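Local coordinates for nicastrin (Dictyostelium purpureum, PDB 4R12), which probably serves as an essential, putatively substrate-recruiting subunit of gamma-secretase, the protease complex that cleaves Notch receptors and amyloid precursor protein within the membrane, at residues I181-C186 with Y569-E574; L551-D556 with W562-S567; T25-S30 with F226-S231. One frame throughout, in Å; residues are numbered along the deposited sequence.

Contacts 1 and 3 involve the antiparallel neighbours 21-29 and 572-575, and contact 2 packs against contact 1. Contact 1 is buried and sets the start of helix 183-189 against strand 572-575 through a hydroxyl pair. Contact 2 is a beta hairpin about 10 Å away, centre to centre. It is only partly buried and held by backbone bonds and aromatic rings, with charged residues on its other side and a glycan at one end. Its Phe-553 packs on Thr-573 of contact 1. Contact 3 is buried and lies nearer the centre of the chain. There, in contrast, an arginine gives a hydrogen bond to a threonine hydroxyl. Thr-573 and Ser-183 of contact 1 bond to the backbone of strand 21-29.

Contact 1: residues I181-C186 with Y569-E574; sequences INSETC and YPIFTE. With NAG (2-acetamido-2-deoxy-beta-D-glucopyranose), chain F.
Ser-183 and Thr-573 meet where the N-capped first turn of helix 183-189 packs on strand 572-575, hydroxyl to hydroxyl. The Ser-183 side chain carries the contact. Its CB lies 3.6 Å from CG2 of Ile-571 and slightly closer to OG1 of Thr-573. One bond further out, OG of Ser-183 is hydrogen-bonded to OG1 of Thr-573 at 2.9 Å, and it also rests on the Ile-571 CG2 methyl. The serine hydroxyl points away from its own carbonyl carbon (chi1 -67°), which directs it at the strand. On the threonine, OG1 takes the hydrogen bond while CG2 packs against OG and CB of Ser-183.

The helix start is fixed by Asn-182, its N-cap. OD1 of Asn-182 accepts from the backbone N of Thr-185 at 2.9 Å and from the Thr-185 OG1 at 2.7 Å. The Ser-183 backbone bonds to Thr-29 of the neighbouring strand 21-29. Cys-186 is tied by a disulfide to Cys-192 in strand 192-203, which also pairs with strand 572-575.

At the other end of the segment, Tyr-569 lies by the sugar carried on Asn-566, and NAG C6 sits over one face of its ring. Back at the helix, SG of Cys-186 comes to 3.3 Å from OG1 of Thr-573.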
loop_
_atom_site.group_PDB
_atom_site.type_symbol
_atom_site.label_atom_id
_atom_site.label_comp_id
_atom_site.label_asym_id
_atom_site.label_seq_id
_atom_site.Cartn_x
_atom_site.Cartn_y
_atom_site.Cartn_z
ATOM N N ILE A 181 10.919 14.150 16.973
ATOM C CA ILE A 181 11.157 13.538 18.258
ATOM C C ILE A 181 10.406 12.264 18.518
ATOM O O ILE A 181 10.970 11.229 18.524
ATOM C CB ILE A 181 10.953 14.544 19.385
ATOM C CG1 ILE A 181 11.920 15.687 19.170
ATOM C CG2 ILE A 181 11.183 13.901 20.721
ATOM C CD1 ILE A 181 11.603 16.894 19.983
ATOM N N ASN A 182 9.133 12.376 18.767
ATOM C CA ASN A 182 8.278 11.193 18.885
ATOM C C ASN A 182 6.809 11.576 18.716
ATOM O O ASN A 182 6.473 12.766 18.622
ATOM C CB ASN A 182 8.516 10.466 20.227
ATOM C CG ASN A 182 8.278 11.361 21.440
ATOM O OD1 ASN A 182 7.339 12.148 21.473
ATOM N ND2 ASN A 182 9.137 11.231 22.448
ATOM N N SER A 183 5.932 10.576 18.677
ATOM C CA SER A 183 4.528 10.833 18.370
ATOM C C SER A 183 3.826 11.648 19.451
ATOM O O SER A 183 3.029 12.524 19.140
ATOM C CB SER A 183 3.782 9.521 18.148
ATOM O OG SER A 183 4.244 8.891 16.969
ATOM N N GLU A 184 4.113 11.357 20.720
ATOM C CA GLU A 184 3.504 12.116 21.806
ATOM C C GLU A 184 3.767 13.608 21.613
ATOM O O GLU A 184 2.859 14.427 21.700
ATOM C CB GLU A 184 4.038 11.641 23.164
ATOM C CG GLU A 184 3.781 12.600 24.306
ATOM C CD GLU A 184 5.012 13.420 24.663
ATOM O OE1 GLU A 184 5.994 12.849 25.205
ATOM O OE2 GLU A 184 4.995 14.639 24.397
ATOM N N THR A 185 5.013 13.932 21.295
ATOM C CA THR A 185 5.445 15.310 21.126
ATOM C C THR A 185 4.835 16.009 19.912
ATOM O O THR A 185 4.311 17.114 20.038
ATOM C CB THR A 185 6.976 15.380 21.013
ATOM O OG1 THR A 185 7.568 14.772 22.169
ATOM C CG2 THR A 185 7.444 16.829 20.899
ATOM N N CYS A 186 4.906 15.385 18.734
ATOM C CA CYS A 186 4.405 16.052 17.548
ATOM C C CYS A 186 2.877 16.119 17.575
ATOM O O CYS A 186 2.301 17.094 17.101
ATOM C CB CYS A 186 4.918 15.377 16.260
ATOM S SG CYS A 186 4.266 13.738 15.911
ATOM N N TYR A 569 -0.957 -0.600 20.769
ATOM C CA TYR A 569 -1.366 -0.620 19.364
ATOM C C TYR A 569 -0.299 0.089 18.520
ATOM O O TYR A 569 0.577 0.767 19.071
ATOM C CB TYR A 569 -2.743 0.037 19.196
ATOM C CG TYR A 569 -3.889 -0.762 19.803
ATOM C CD1 TYR A 569 -4.345 -1.931 19.198
ATOM C CD2 TYR A 569 -4.519 -0.342 20.971
ATOM C CE1 TYR A 569 -5.395 -2.664 19.745
ATOM C CE2 TYR A 569 -5.571 -1.066 21.522
ATOM C CZ TYR A 569 -6.004 -2.221 20.902
ATOM O OH TYR A 569 -7.043 -2.944 21.443
ATOM N N PRO A 570 -0.340 -0.083 17.185
ATOM C CA PRO A 570 0.718 0.568 16.405
ATOM C C PRO A 570 0.609 2.093 16.467
ATOM O O PRO A 570 -0.468 2.642 16.254
ATOM C CB PRO A 570 0.492 0.046 14.968
ATOM C CG PRO A 570 -0.877 -0.522 14.952
ATOM C CD PRO A 570 -1.179 -0.973 16.363
ATOM N N ILE A 571 1.716 2.760 16.768
ATOM C CA ILE A 571 1.723 4.217 16.825
ATOM C C ILE A 571 2.647 4.802 15.773
ATOM O O ILE A 571 3.864 4.826 15.958
ATOM C CB ILE A 571 2.177 4.735 18.199
ATOM C CG1 ILE A 571 1.283 4.179 19.307
ATOM C CG2 ILE A 571 2.177 6.279 18.199
ATOM C CD1 ILE A 571 -0.174 4.561 19.164
ATOM N N PHE A 572 2.068 5.266 14.674
ATOM C CA PHE A 572 2.821 5.909 13.602
ATOM C C PHE A 572 2.141 7.216 13.259
ATOM O O PHE A 572 0.934 7.248 13.033
ATOM C CB PHE A 572 2.912 5.026 12.350
ATOM C CG PHE A 572 3.620 3.733 12.584
ATOM C CD1 PHE A 572 4.993 3.652 12.455
ATOM C CD2 PHE A 572 2.920 2.604 12.944
ATOM C CE1 PHE A 572 5.656 2.447 12.664
ATOM C CE2 PHE A 572 3.580 1.411 13.165
ATOM C CZ PHE A 572 4.947 1.337 13.027
ATOM N N THR A 573 2.917 8.293 13.232
ATOM C CA THR A 573 2.375 9.608 12.934
ATOM C C THR A 573 3.307 10.335 11.986
ATOM O O THR A 573 4.472 10.592 12.311
ATOM C CB THR A 573 2.188 10.478 14.208
ATOM O OG1 THR A 573 3.461 10.698 14.831
ATOM C CG2 THR A 573 1.233 9.813 15.191
ATOM N N GLU A 574 2.785 10.687 10.822
ATOM C CA GLU A 574 3.598 11.334 9.811
ATOM C C GLU A 574 3.670 12.831 10.050
ATOM O O GLU A 574 2.649 13.473 10.319
ATOM C CB GLU A 574 3.033 11.057 8.421
ATOM C CG GLU A 574 3.760 11.782 7.300
ATOM C CD GLU A 574 3.156 11.446 5.953
ATOM O OE1 GLU A 574 2.407 12.281 5.398
ATOM O OE2 GLU A 574 3.420 10.336 5.467
HETATM C C1 NAG F . -4.118 -1.853 25.382
HETATM C C2 NAG F . -5.138 -2.368 26.359
HETATM C C3 NAG F . -5.259 -3.881 26.358
HETATM C C4 NAG F . -5.175 -4.474 24.968
HETATM C C5 NAG F . -4.075 -3.832 24.152
HETATM C C6 NAG F . -4.074 -4.262 22.690
HETATM C C7 NAG F . -5.411 -0.756 28.010
HETATM C C8 NAG F . -4.542 0.444 28.236
HETATM N N2 NAG F . -4.791 -1.849 27.650
HETATM O O3 NAG F . -6.555 -4.198 26.852
HETATM O O4 NAG F . -4.980 -5.863 25.088
HETATM O O5 NAG F . -4.427 -2.465 24.174
HETATM O O6 NAG F . -3.071 -5.218 22.380
HETATM O O7 NAG F . -6.616 -0.754 28.132
#

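Contact 2: residues L551-D556 with W562-S567; sequences LGFDFD and WKIVNS. With NAG (2-acetamido-2-deoxy-beta-D-glucopyranose), chain F.
Phe-555 and Trp-562 meet as a T-shaped pair in the beta hairpin of strands 553-556 and 561-564. The phenylalanine turns its edge to the face of the indole. The planes stand at 78° and the ring centres lie 5.4 Å apart. CD1 of Phe-555 sits over the middle of the indole, 4.0 Å from CD2 of Trp-562. The Phe-555 ring reaches this place because CG lies opposite the backbone N (chi1 -172°).

Phe-553 is on the same face of the hairpin. Its CB touches CE3 of Trp-562, and its ring runs alongside Ile-564, pointing the same way, with CE1 3.9 Å from CG1 of Ile-564. Leu-187 of helix 183-189 and Pro-194 of strand 192-203 also touch Phe-553 and Trp-562. With an alanine at Trp-562 the Phe-555 edge is likely to lose its facing ring, and a gap would probably open beside Phe-553 CB.

Asp-554 and Lys-563 form the hydrogen-bonded pair between the strands. N of Asp-554 gives to O of Lys-563 at 2.9 Å, and N of Lys-563 gives to O of Asp-554 at 2.7 Å. Past the strands, O of Gly-552 takes two bonds, from Val-565 N at 2.8 Å and from the more distant Asn-566 N. Asn-566 carries the N-linked sugar on ND2, while its OD1 accepts from Ser-568 N.

On the face of Asp-554, Lys-563 bends its chain to bring NZ within 3.8 Å of OD2 of Asp-556, a long salt bridge. That carboxylate also accepts from the backbone of Ser-558 and Lys-559 in the turn. The charge pair probably adds little, and the hairpin is likely to rest mainly on its backbone bonds and ring packing.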
loop_
_atom_site.group_PDB
_atom_site.type_symbol
_atom_site.label_atom_id
_atom_site.label_comp_id
_atom_site.label_asym_id
_atom_site.label_seq_id
_atom_site.Cartn_x
_atom_site.Cartn_y
_atom_site.Cartn_z
ATOM N N LEU A 551 -6.101 1.590 16.881
ATOM C CA LEU A 551 -6.965 1.688 18.054
ATOM C C LEU A 551 -6.256 2.395 19.219
ATOM O O LEU A 551 -6.870 2.687 20.256
ATOM C CB LEU A 551 -7.431 0.293 18.486
ATOM C CG LEU A 551 -8.349 -0.451 17.510
ATOM C CD1 LEU A 551 -8.680 -1.836 18.059
ATOM C CD2 LEU A 551 -9.623 0.332 17.235
ATOM N N GLY A 552 -4.967 2.667 19.044
ATOM C CA GLY A 552 -4.180 3.327 20.073
ATOM C C GLY A 552 -4.411 4.825 20.173
ATOM O O GLY A 552 -3.955 5.461 21.132
ATOM N N PHE A 553 -5.117 5.381 19.189
ATOM C CA PHE A 553 -5.399 6.813 19.126
ATOM C C PHE A 553 -6.822 7.124 19.543
ATOM O O PHE A 553 -7.721 6.309 19.358
ATOM C CB PHE A 553 -5.197 7.372 17.707
ATOM C CG PHE A 553 -3.776 7.352 17.226
ATOM C CD1 PHE A 553 -2.792 8.064 17.894
ATOM C CD2 PHE A 553 -3.432 6.654 16.078
ATOM C CE1 PHE A 553 -1.480 8.052 17.445
ATOM C CE2 PHE A 553 -2.128 6.635 15.622
ATOM C CZ PHE A 553 -1.146 7.332 16.305
ATOM N N ASP A 554 -7.020 8.328 20.076
ATOM C CA ASP A 554 -8.350 8.890 20.275
ATOM C C ASP A 554 -8.302 10.386 19.955
ATOM O O ASP A 554 -7.242 11.014 20.053
ATOM C CB ASP A 554 -8.837 8.653 21.704
ATOM C CG ASP A 554 -10.306 9.012 21.889
ATOM O OD1 ASP A 554 -11.046 9.033 20.880
ATOM O OD2 ASP A 554 -10.722 9.267 23.042
ATOM N N PHE A 555 -9.432 10.957 19.546
ATOM C CA PHE A 555 -9.454 12.383 19.266
ATOM C C PHE A 555 -10.131 13.156 20.386
ATOM O O PHE A 555 -11.309 12.958 20.675
ATOM C CB PHE A 555 -10.147 12.684 17.939
ATOM C CG PHE A 555 -10.014 14.117 17.515
ATOM C CD1 PHE A 555 -8.846 14.570 16.918
ATOM C CD2 PHE A 555 -11.046 15.020 17.734
ATOM C CE1 PHE A 555 -8.711 15.893 16.540
ATOM C CE2 PHE A 555 -10.919 16.343 17.357
ATOM C CZ PHE A 555 -9.752 16.780 16.760
ATOM N N ASP A 556 -9.368 14.041 21.014
ATOM C CA ASP A 556 -9.891 14.913 22.060
ATOM C C ASP A 556 -10.476 16.182 21.442
ATOM O O ASP A 556 -9.734 17.037 20.966
ATOM C CB ASP A 556 -8.785 15.265 23.060
ATOM C CG ASP A 556 -9.228 16.294 24.088
ATOM O OD1 ASP A 556 -10.411 16.267 24.486
ATOM O OD2 ASP A 556 -8.392 17.127 24.499
ATOM N N TRP A 562 -5.183 14.900 18.499
ATOM C CA TRP A 562 -5.075 13.454 18.639
ATOM C C TRP A 562 -4.368 13.130 19.954
ATOM O O TRP A 562 -3.428 13.830 20.330
ATOM C CB TRP A 562 -4.301 12.829 17.471
ATOM C CG TRP A 562 -5.011 12.827 16.146
ATOM C CD1 TRP A 562 -4.736 13.628 15.073
ATOM C CD2 TRP A 562 -6.092 11.973 15.743
ATOM N NE1 TRP A 562 -5.582 13.329 14.032
ATOM C CE2 TRP A 562 -6.425 12.319 14.416
ATOM C CE3 TRP A 562 -6.813 10.954 16.374
ATOM C CZ2 TRP A 562 -7.447 11.685 13.710
ATOM C CZ3 TRP A 562 -7.832 10.320 15.672
ATOM C CH2 TRP A 562 -8.143 10.691 14.352
ATOM N N LYS A 563 -4.812 12.073 20.636
ATOM C CA LYS A 563 -4.166 11.589 21.857
ATOM C C LYS A 563 -3.797 10.105 21.757
ATOM O O LYS A 563 -4.562 9.305 21.219
ATOM C CB LYS A 563 -5.076 11.801 23.073
ATOM C CG LYS A 563 -5.138 13.229 23.593
ATOM C CD LYS A 563 -4.288 13.397 24.854
ATOM C CE LYS A 563 -4.534 14.743 25.531
ATOM N NZ LYS A 563 -5.889 14.849 26.155
ATOM N N ILE A 564 -2.628 9.739 22.275
ATOM C CA ILE A 564 -2.269 8.330 22.400
ATOM C C ILE A 564 -2.847 7.767 23.703
ATOM O O ILE A 564 -2.401 8.113 24.790
ATOM C CB ILE A 564 -0.745 8.116 22.378
ATOM C CG1 ILE A 564 -0.136 8.685 21.094
ATOM C CG2 ILE A 564 -0.427 6.634 22.486
ATOM C CD1 ILE A 564 1.386 8.661 21.086
ATOM N N VAL A 565 -3.845 6.901 23.585
ATOM C CA VAL A 565 -4.492 6.326 24.755
ATOM C C VAL A 565 -3.968 4.928 25.057
ATOM O O VAL A 565 -4.172 4.409 26.151
ATOM C CB VAL A 565 -6.019 6.274 24.572
ATOM C CG1 VAL A 565 -6.573 7.690 24.435
ATOM C CG2 VAL A 565 -6.381 5.448 23.344
ATOM N N ASN A 566 -3.305 4.289 24.107
ATOM C CA ASN A 566 -2.770 2.952 24.322
ATOM C C ASN A 566 -1.647 2.622 23.380
ATOM O O ASN A 566 -1.883 2.350 22.242
ATOM C CB ASN A 566 -3.877 1.921 24.200
ATOM C CG ASN A 566 -3.465 0.548 24.670
ATOM O OD1 ASN A 566 -2.318 0.176 24.621
ATOM N ND2 ASN A 566 -4.424 -0.208 25.103
ATOM N N SER A 567 -0.421 2.639 23.868
ATOM C CA SER A 567 0.748 2.461 23.017
ATOM C C SER A 567 1.026 1.002 22.660
ATOM O O SER A 567 2.000 0.708 21.972
ATOM C CB SER A 567 1.978 3.078 23.681
ATOM O OG SER A 567 1.968 2.846 25.073
HETATM C C1 NAG F . -4.118 -1.853 25.382
HETATM C C2 NAG F . -5.138 -2.368 26.359
HETATM C C3 NAG F . -5.259 -3.881 26.358
HETATM C C4 NAG F . -5.175 -4.474 24.968
HETATM C C5 NAG F . -4.075 -3.832 24.152
HETATM C C6 NAG F . -4.074 -4.262 22.690
HETATM C C7 NAG F . -5.411 -0.756 28.010
HETATM C C8 NAG F . -4.542 0.444 28.236
HETATM N N2 NAG F . -4.791 -1.849 27.650
HETATM O O3 NAG F . -6.555 -4.198 26.852
HETATM O O4 NAG F . -4.980 -5.863 25.088
HETATM O O5 NAG F . -4.427 -2.465 24.174
HETATM O O6 NAG F . -3.071 -5.218 22.380
HETATM O O7 NAG F . -6.616 -0.754 28.132
#

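Contact 3: residues T25-S30 with F226-S231; sequences TKIMTS and FFRDLS
Arg-228 reaches from the loop after strand 214-220 to Thr-25, at an irregular point of the broken strand 21-29. This side chain links a segment of the nicastrin large lobe, related to zinc exopeptidases, to one of the small lobe. NH2 of Arg-228 gives a nearly straight hydrogen bond to OG1 of Thr-25, 2.9 Å long with an angle of 170° at the hydrogen. The oxygen lies in the guanidinium plane.

The conformations explain the meeting. The arginine chain is extended at chi2. It then bends at chi3 (-81°), which turns the flat end edge-on to the threonine. The threonine holds OG1 between its own N and carbonyl carbon, where NH2 of Arg-228 and a water both meet it.

That water also lies at the guanidinium edge and accepts from NE of Arg-228 at 3.0 Å. It is hydrogen-bonded to OG1 of Thr-25 as well, so that the two side chains are joined both directly and through the water. The carbonyl O of Thr-25 is 3.0 Å from NH2 of Arg-228 but lies badly for a hydrogen bond.

Each face of the guanidinium has a neighbour near its rim. CG1 of Ile-27 lies over one face, 4.0 Å from NH2 of Arg-228. O of Phe-226 lies over the opposite face. Tyr-485 touches both Arg-228 and Ile-27. Further along the loop, OG of Ser-231 gives a bond to O of Arg-228 at 2.7 Å and pins the backbone from which the arginine springs. The same OG is also hydrogen-bonded to Tyr-485 N.

Between these segments the buried cation meets a neutral hydroxyl and a water, with no carboxylate. Their dipoles would probably offset its charge only in part.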
loop_
_atom_site.group_PDB
_atom_site.type_symbol
_atom_site.label_atom_id
_atom_site.label_comp_id
_atom_site.label_asym_id
_atom_site.label_seq_id
_atom_site.Cartn_x
_atom_site.Cartn_y
_atom_site.Cartn_z
ATOM N N THR A 25 10.393 11.512 3.899
ATOM C CA THR A 25 9.667 12.323 4.881
ATOM C C THR A 25 9.871 11.752 6.274
ATOM O O THR A 25 10.418 10.659 6.409
ATOM C CB THR A 25 8.170 12.377 4.560
ATOM O OG1 THR A 25 7.633 11.058 4.630
ATOM C CG2 THR A 25 7.935 12.954 3.144
ATOM N N LYS A 26 9.436 12.484 7.297
ATOM C CA LYS A 26 9.644 12.058 8.688
ATOM C C LYS A 26 8.401 11.401 9.285
ATOM O O LYS A 26 7.284 11.937 9.201
ATOM C CB LYS A 26 10.063 13.251 9.570
ATOM C CG LYS A 26 10.941 12.858 10.783
ATOM C CD LYS A 26 12.423 12.883 10.386
ATOM C CE LYS A 26 13.335 12.202 11.402
ATOM N NZ LYS A 26 14.764 12.324 10.958
ATOM N N ILE A 27 8.601 10.233 9.891
ATOM C CA ILE A 27 7.529 9.530 10.571
ATOM C C ILE A 27 7.904 9.348 12.039
ATOM O O ILE A 27 8.998 8.886 12.347
ATOM C CB ILE A 27 7.254 8.147 9.940
ATOM C CG1 ILE A 27 6.974 8.269 8.438
ATOM C CG2 ILE A 27 6.115 7.441 10.666
ATOM C CD1 ILE A 27 5.634 8.826 8.115
ATOM N N MET A 28 7.008 9.723 12.941
ATOM C CA MET A 28 7.270 9.537 14.364
ATOM C C MET A 28 6.593 8.266 14.882
ATOM O O MET A 28 5.566 7.829 14.351
ATOM C CB MET A 28 6.814 10.757 15.167
ATOM C CG MET A 28 7.920 11.782 15.406
ATOM S SD MET A 28 8.682 12.428 13.903
ATOM C CE MET A 28 7.227 13.161 13.151
ATOM N N THR A 29 7.203 7.663 15.897
ATOM C CA THR A 29 6.621 6.518 16.587
ATOM C C THR A 29 6.521 6.820 18.076
ATOM O O THR A 29 6.854 7.924 18.503
ATOM C CB THR A 29 7.453 5.254 16.391
ATOM O OG1 THR A 29 8.751 5.460 16.966
ATOM C CG2 THR A 29 7.582 4.942 14.898
ATOM N N SER A 30 6.073 5.848 18.863
ATOM C CA SER A 30 6.053 5.995 20.325
ATOM C C SER A 30 7.412 6.364 20.896
ATOM O O SER A 30 7.519 7.269 21.721
ATOM C CB SER A 30 5.581 4.705 20.998
ATOM O OG SER A 30 4.185 4.539 20.860
ATOM N N PHE A 226 11.013 3.588 0.745
ATOM C CA PHE A 226 11.862 4.610 1.346
ATOM C C PHE A 226 11.311 5.957 0.878
ATOM O O PHE A 226 11.122 6.867 1.673
ATOM C CB PHE A 226 13.326 4.440 0.929
ATOM C CG PHE A 226 14.295 5.270 1.736
ATOM C CD1 PHE A 226 14.503 6.606 1.432
ATOM C CD2 PHE A 226 14.997 4.704 2.796
ATOM C CE1 PHE A 226 15.397 7.374 2.163
ATOM C CE2 PHE A 226 15.900 5.468 3.544
ATOM C CZ PHE A 226 16.095 6.800 3.224
ATOM N N PHE A 227 11.064 6.050 -0.425
ATOM C CA PHE A 227 10.460 7.237 -1.047
ATOM C C PHE A 227 9.001 6.933 -1.332
ATOM O O PHE A 227 8.683 6.301 -2.340
ATOM C CB PHE A 227 11.192 7.613 -2.348
ATOM C CG PHE A 227 12.657 7.873 -2.153
ATOM C CD1 PHE A 227 13.086 9.024 -1.508
ATOM C CD2 PHE A 227 13.598 6.965 -2.582
ATOM C CE1 PHE A 227 14.438 9.260 -1.298
ATOM C CE2 PHE A 227 14.949 7.200 -2.383
ATOM C CZ PHE A 227 15.370 8.352 -1.744
ATOM N N ARG A 228 8.111 7.374 -0.451
ATOM C CA ARG A 228 6.742 6.869 -0.483
ATOM C C ARG A 228 5.907 7.366 -1.676
ATOM O O ARG A 228 4.869 6.764 -1.995
ATOM C CB ARG A 228 6.051 7.179 0.857
ATOM C CG ARG A 228 6.555 6.223 1.983
ATOM C CD ARG A 228 6.149 6.656 3.393
ATOM N NE ARG A 228 7.017 7.703 3.942
ATOM C CZ ARG A 228 8.216 7.484 4.483
ATOM N NH1 ARG A 228 8.711 6.251 4.551
ATOM N NH2 ARG A 228 8.933 8.508 4.958
ATOM N N ASP A 229 6.351 8.422 -2.353
ATOM C CA ASP A 229 5.681 8.830 -3.593
ATOM C C ASP A 229 5.969 7.842 -4.721
ATOM O O ASP A 229 5.352 7.914 -5.776
ATOM C CB ASP A 229 6.104 10.231 -4.029
ATOM C CG ASP A 229 5.641 11.299 -3.063
ATOM O OD1 ASP A 229 4.445 11.289 -2.688
ATOM O OD2 ASP A 229 6.486 12.125 -2.652
ATOM N N LEU A 230 6.915 6.926 -4.494
ATOM C CA LEU A 230 7.291 5.931 -5.495
ATOM C C LEU A 230 6.837 4.531 -5.098
ATOM O O LEU A 230 7.342 3.544 -5.634
ATOM C CB LEU A 230 8.811 5.912 -5.717
ATOM C CG LEU A 230 9.420 7.220 -6.228
ATOM C CD1 LEU A 230 10.939 7.100 -6.375
ATOM C CD2 LEU A 230 8.763 7.578 -7.572
ATOM N N SER A 231 5.882 4.453 -4.176
ATOM C CA SER A 231 5.465 3.180 -3.598
ATOM C C SER A 231 4.472 2.390 -4.466
ATOM O O SER A 231 3.322 2.140 -4.037
ATOM C CB SER A 231 4.851 3.428 -2.207
ATOM O OG SER A 231 3.785 4.364 -2.299
HETATM O O HOH W 1 5.516 10.228 3.609
#